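Local atomic coordinates of putative S-adenosylmethionine-dependent methyltransferase (Bacteroides thetaiotaomicron, PDB entry 1WYZ), a protein that probably transfers methyl groups from S-adenosylmethionine, as a member of the RsmI-like methyltransferase family. Residues Leu64-Leu77 and Pro100-Leu113. Residues are numbered along the deposited sequence; the frame is centred on the assembly and turned at random.
Sequences LNKHTSPEDISGYL and PGADVVAIAQRQKL
Leu-77 lays its CD2 methyl over Ala-108, 3.8 Å from CB, and against Leu-113, 3.6 Å from CD1, while its side chain runs past that of Val-104 in the opposite direction. At the other end of the buried strip Leu-64, with CG anti to the backbone N (chi1 -152°), crosses Val-104, and Leu-64 CD1 lies 3.5 Å from Pro-100 CB. Val-104 divides its methyls between these two leucines: CG2 meets CG of Leu-64 at 3.4 Å, CG1 faces Leu-77 CD1 at 4.0 Å. One turn on from Val-104, Ile-107 fits as a knob into the hole formed by Pro-70, Ile-73, Ser-74 and Leu-77, its side chain roughly perpendicular to that of Ile-73. Its CD1 is doubtfully placed, so CB against Ile-73 CG2 and CG2 against Leu-77 CD2 carry the packing. Cutting Ile-107 back to an alanine is likely to leave the hole largely unfilled and strip Ile-73 and Leu-77 of part of their apolar cover. Helices 70-77 and 100-110 cross at -73°, their axes 9.7 Å apart, in a layer of the N-terminal alpha/beta domain whose parallel sheet has strand order 3-2-4-1-5. Leu-64 and Val-104 also touch Ile-36 of that sheet, and Ala-108 rests on Leu-5. Toward solvent the contact is looser and more polar. Gln-111 extends its amide so that NE2 gives Ser-74 OG a weak, bent hydrogen bond of 3.1 Å (131°). Near the start of helix 100-110 Asp-103 makes no direct bond to the loop; a water donates to Thr-68 O at 2.6 Å and, weakly, to Asp-103 OD2, linking loop to helix through solvent.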
loop_
_atom_site.group_PDB
_atom_site.type_symbol
_atom_site.label_atom_id
_atom_site.label_comp_id
_atom_site.label_asym_id
_atom_site.label_seq_id
_atom_site.Cartn_x
_atom_site.Cartn_y
_atom_site.Cartn_z
ATOM N N LEU A 64 3.026 -4.776 -22.574
ATOM C CA LEU A 64 3.881 -5.489 -21.624
ATOM C C LEU A 64 3.156 -6.686 -20.992
ATOM O O LEU A 64 1.972 -6.598 -20.663
ATOM C CB LEU A 64 4.316 -4.505 -20.532
ATOM C CG LEU A 64 5.636 -4.679 -19.779
ATOM C CD1 LEU A 64 5.603 -5.912 -18.896
ATOM C CD2 LEU A 64 6.758 -4.758 -20.787
ATOM N N ASN A 65 3.874 -7.797 -20.823
ATOM C CA ASN A 65 3.321 -9.023 -20.228
ATOM C C ASN A 65 4.178 -9.545 -19.080
ATOM O O ASN A 65 5.202 -8.954 -18.737
ATOM C CB ASN A 65 3.217 -10.136 -21.275
ATOM C CG ASN A 65 1.828 -10.271 -21.844
ATOM O OD1 ASN A 65 0.837 -10.213 -21.113
ATOM N ND2 ASN A 65 1.742 -10.473 -23.153
ATOM N N LYS A 66 3.766 -10.665 -18.494
ATOM C CA LYS A 66 4.535 -11.247 -17.400
ATOM C C LYS A 66 5.657 -12.098 -17.986
ATOM O O LYS A 66 6.497 -12.629 -17.260
ATOM C CB LYS A 66 3.649 -12.101 -16.482
ATOM C CG LYS A 66 3.332 -13.489 -17.008
ATOM C CD LYS A 66 2.917 -14.422 -15.877
ATOM C CE LYS A 66 4.013 -14.539 -14.815
ATOM N NZ LYS A 66 5.332 -14.952 -15.381
ATOM N N HIS A 67 5.659 -12.226 -19.307
ATOM C CA HIS A 67 6.695 -12.989 -19.977
ATOM C C HIS A 67 7.422 -12.171 -21.026
ATOM O O HIS A 67 8.263 -12.688 -21.756
ATOM C CB HIS A 67 6.123 -14.252 -20.608
ATOM C CG HIS A 67 5.761 -15.300 -19.608
ATOM N ND1 HIS A 67 4.477 -15.475 -19.143
ATOM C CD2 HIS A 67 6.529 -16.201 -18.954
ATOM C CE1 HIS A 67 4.467 -16.444 -18.245
ATOM N NE2 HIS A 67 5.699 -16.901 -18.111
ATOM N N THR A 68 7.094 -10.888 -21.100
ATOM C CA THR A 68 7.749 -10.012 -22.050
ATOM C C THR A 68 9.252 -10.124 -21.797
ATOM O O THR A 68 9.691 -10.155 -20.645
ATOM C CB THR A 68 7.317 -8.565 -21.839
ATOM O OG1 THR A 68 8.008 -7.722 -22.768
ATOM C CG2 THR A 68 7.640 -8.119 -20.413
ATOM N N SER A 69 10.034 -10.195 -22.870
ATOM C CA SER A 69 11.483 -10.315 -22.757
ATOM C C SER A 69 12.113 -9.090 -22.118
ATOM O O SER A 69 11.685 -7.962 -22.367
ATOM C CB SER A 69 12.102 -10.521 -24.138
ATOM O OG SER A 69 13.519 -10.564 -24.064
ATOM N N PRO A 70 13.141 -9.294 -21.280
ATOM C CA PRO A 70 13.830 -8.185 -20.615
ATOM C C PRO A 70 14.600 -7.359 -21.651
ATOM O O PRO A 70 14.958 -6.202 -21.410
ATOM C CB PRO A 70 14.743 -8.893 -19.618
ATOM C CG PRO A 70 15.028 -10.198 -20.286
ATOM C CD PRO A 70 13.679 -10.590 -20.834
ATOM N N GLU A 71 14.841 -7.970 -22.808
ATOM C CA GLU A 71 15.527 -7.315 -23.916
ATOM C C GLU A 71 14.576 -6.302 -24.558
ATOM O O GLU A 71 14.943 -5.146 -24.782
ATOM C CB GLU A 71 15.958 -8.360 -24.953
ATOM C CG GLU A 71 16.336 -7.796 -26.325
ATOM C CD GLU A 71 17.521 -6.846 -26.281
ATOM O OE1 GLU A 71 17.395 -5.756 -25.685
ATOM O OE2 GLU A 71 18.580 -7.194 -26.845
ATOM N N ASP A 72 13.354 -6.745 -24.847
ATOM C CA ASP A 72 12.349 -5.880 -25.453
ATOM C C ASP A 72 11.997 -4.744 -24.500
ATOM O O ASP A 72 11.845 -3.598 -24.924
ATOM C CB ASP A 72 11.094 -6.682 -25.799
ATOM C CG ASP A 72 11.391 -7.871 -26.687
ATOM O OD1 ASP A 72 12.107 -7.697 -27.702
ATOM O OD2 ASP A 72 10.904 -8.984 -26.383
ATOM N N ILE A 73 11.866 -5.066 -23.213
ATOM C CA ILE A 73 11.552 -4.059 -22.200
ATOM C C ILE A 73 12.575 -2.936 -22.312
ATOM O O ILE A 73 12.226 -1.751 -22.293
ATOM C CB ILE A 73 11.637 -4.644 -20.772
ATOM C CG1 ILE A 73 10.516 -5.652 -20.544
ATOM C CG2 ILE A 73 11.540 -3.533 -19.731
ATOM C CD1 ILE A 73 9.589 -5.933 -21.699
ATOM N N SER A 74 13.843 -3.324 -22.430
ATOM C CA SER A 74 14.935 -2.366 -22.551
ATOM C C SER A 74 14.675 -1.428 -23.725
ATOM O O SER A 74 14.886 -0.214 -23.625
ATOM C CB SER A 74 16.257 -3.102 -22.763
ATOM O OG SER A 74 17.342 -2.199 -22.742
ATOM N N GLY A 75 14.222 -2.007 -24.838
ATOM C CA GLY A 75 13.922 -1.227 -26.025
ATOM C C GLY A 75 12.799 -0.262 -25.726
ATOM O O GLY A 75 12.793 0.870 -26.196
ATOM N N TYR A 76 11.841 -0.713 -24.930
ATOM C CA TYR A 76 10.718 0.137 -24.566
ATOM C C TYR A 76 11.168 1.349 -23.751
ATOM O O TYR A 76 10.540 2.407 -23.808
ATOM C CB TYR A 76 9.696 -0.642 -23.742
ATOM C CG TYR A 76 9.027 -1.782 -24.464
ATOM C CD1 TYR A 76 8.840 -1.755 -25.846
ATOM C CD2 TYR A 76 8.518 -2.865 -23.753
ATOM C CE1 TYR A 76 8.161 -2.784 -26.496
ATOM C CE2 TYR A 76 7.839 -3.892 -24.391
ATOM C CZ TYR A 76 7.663 -3.848 -25.760
ATOM O OH TYR A 76 6.993 -4.875 -26.384
ATOM N N LEU A 77 12.247 1.180 -22.986
ATOM C CA LEU A 77 12.792 2.237 -22.142
ATOM C C LEU A 77 13.636 3.272 -22.884
ATOM O O LEU A 77 13.950 4.328 -22.334
ATOM C CB LEU A 77 13.631 1.623 -21.016
ATOM C CG LEU A 77 12.942 1.158 -19.728
ATOM C CD1 LEU A 77 11.732 0.328 -20.043
ATOM C CD2 LEU A 77 13.932 0.360 -18.896
ATOM N N PRO A 100 3.048 -7.020 -14.262
ATOM C CA PRO A 100 4.009 -6.955 -15.372
ATOM C C PRO A 100 4.827 -5.667 -15.216
ATOM O O PRO A 100 5.975 -5.563 -15.660
ATOM C CB PRO A 100 3.111 -6.931 -16.608
ATOM C CG PRO A 100 1.894 -7.693 -16.164
ATOM C CD PRO A 100 1.669 -7.171 -14.757
ATOM N N GLY A 101 4.209 -4.688 -14.566
ATOM C CA GLY A 101 4.874 -3.422 -14.336
ATOM C C GLY A 101 6.090 -3.605 -13.449
ATOM O O GLY A 101 7.026 -2.803 -13.495
ATOM N N ALA A 102 6.077 -4.667 -12.647
ATOM C CA ALA A 102 7.182 -4.955 -11.743
ATOM C C ALA A 102 8.445 -5.261 -12.541
ATOM O O ALA A 102 9.543 -4.840 -12.165
ATOM C CB ALA A 102 6.825 -6.135 -10.829
ATOM N N ASP A 103 8.271 -5.987 -13.647
ATOM C CA ASP A 103 9.377 -6.361 -14.530
ATOM C C ASP A 103 9.975 -5.160 -15.242
ATOM O O ASP A 103 11.158 -5.151 -15.580
ATOM C CB ASP A 103 8.909 -7.364 -15.589
ATOM C CG ASP A 103 8.613 -8.725 -15.012
ATOM O OD1 ASP A 103 7.532 -8.894 -14.405
ATOM O OD2 ASP A 103 9.473 -9.624 -15.166
ATOM N N VAL A 104 9.152 -4.150 -15.487
ATOM C CA VAL A 104 9.638 -2.966 -16.168
ATOM C C VAL A 104 10.484 -2.121 -15.228
ATOM O O VAL A 104 11.507 -1.563 -15.631
ATOM C CB VAL A 104 8.479 -2.133 -16.721
ATOM C CG1 VAL A 104 9.003 -0.822 -17.288
ATOM C CG2 VAL A 104 7.773 -2.932 -17.805
ATOM N N VAL A 105 10.055 -2.034 -13.978
ATOM C CA VAL A 105 10.787 -1.270 -12.986
ATOM C C VAL A 105 12.112 -1.978 -12.738
ATOM O O VAL A 105 13.154 -1.334 -12.619
ATOM C CB VAL A 105 9.982 -1.170 -11.675
ATOM C CG1 VAL A 105 10.824 -0.495 -10.580
ATOM C CG2 VAL A 105 8.672 -0.399 -11.941
ATOM N N ALA A 106 12.067 -3.307 -12.683
ATOM C CA ALA A 106 13.264 -4.108 -12.454
ATOM C C ALA A 106 14.309 -3.841 -13.546
ATOM O O ALA A 106 15.487 -3.639 -13.257
ATOM C CB ALA A 106 12.902 -5.606 -12.396
ATOM N N ILE A 107 13.883 -3.837 -14.801
ATOM C CA ILE A 107 14.819 -3.562 -15.877
ATOM C C ILE A 107 15.299 -2.110 -15.745
ATOM O O ILE A 107 16.495 -1.830 -15.884
ATOM C CB ILE A 107 14.168 -3.751 -17.273
ATOM C CG1 ILE A 107 13.798 -5.213 -17.496
ATOM C CG2 ILE A 107 15.111 -3.256 -18.346
ATOM C CD1 ILE A 107 13.758 -5.725 -18.872
ATOM N N ALA A 108 14.365 -1.198 -15.463
ATOM C CA ALA A 108 14.700 0.221 -15.328
ATOM C C ALA A 108 15.686 0.519 -14.197
ATOM O O ALA A 108 16.564 1.361 -14.362
ATOM C CB ALA A 108 13.435 1.065 -15.152
ATOM N N GLN A 109 15.540 -0.167 -13.060
ATOM C CA GLN A 109 16.439 0.021 -11.918
ATOM C C GLN A 109 17.812 -0.481 -12.312
ATOM O O GLN A 109 18.829 0.112 -11.950
ATOM C CB GLN A 109 15.955 -0.763 -10.686
ATOM C CG GLN A 109 14.832 -0.083 -9.892
ATOM C CD GLN A 109 15.277 1.213 -9.210
ATOM O OE1 GLN A 109 14.501 1.845 -8.490
ATOM N NE2 GLN A 109 16.522 1.614 -9.444
ATOM N N ARG A 110 17.818 -1.575 -13.068
ATOM C CA ARG A 110 19.044 -2.199 -13.544
ATOM C C ARG A 110 19.835 -1.231 -14.421
ATOM O O ARG A 110 21.069 -1.242 -14.417
ATOM C CB ARG A 110 18.698 -3.466 -14.329
ATOM C CG ARG A 110 19.858 -4.413 -14.564
ATOM C CD ARG A 110 19.340 -5.712 -15.151
ATOM N NE ARG A 110 20.373 -6.733 -15.303
ATOM C CZ ARG A 110 20.186 -7.877 -15.952
ATOM N NH1 ARG A 110 19.007 -8.140 -16.506
ATOM N NH2 ARG A 110 21.171 -8.762 -16.046
ATOM N N GLN A 111 19.121 -0.397 -15.174
ATOM C CA GLN A 111 19.773 0.580 -16.033
ATOM C C GLN A 111 19.904 1.903 -15.298
ATOM O O GLN A 111 20.195 2.937 -15.893
ATOM C CB GLN A 111 18.982 0.754 -17.326
ATOM C CG GLN A 111 18.885 -0.543 -18.106
ATOM C CD GLN A 111 18.288 -0.358 -19.482
ATOM O OE1 GLN A 111 17.214 0.210 -19.630
ATOM N NE2 GLN A 111 18.984 -0.842 -20.501
ATOM N N LYS A 112 19.680 1.849 -13.991
ATOM C CA LYS A 112 19.778 3.015 -13.125
ATOM C C LYS A 112 18.968 4.214 -13.623
ATOM O O LYS A 112 19.379 5.361 -13.471
ATOM C CB LYS A 112 21.251 3.392 -12.944
ATOM C CG LYS A 112 21.511 4.518 -11.971
ATOM C CD LYS A 112 22.907 5.099 -12.185
ATOM C CE LYS A 112 23.102 6.398 -11.408
ATOM N NZ LYS A 112 22.160 7.476 -11.845
ATOM N N LEU A 113 17.813 3.944 -14.229
ATOM C CA LEU A 113 16.937 5.020 -14.693
ATOM C C LEU A 113 16.111 5.450 -13.486
ATOM O O LEU A 113 15.840 4.633 -12.591
ATOM C CB LEU A 113 15.981 4.531 -15.783
ATOM C CG LEU A 113 16.543 4.048 -17.116
ATOM C CD1 LEU A 113 15.382 3.494 -17.963
ATOM C CD2 LEU A 113 17.290 5.188 -17.823
HETATM O O HOH W 1 8.922 -9.981 -18.145
#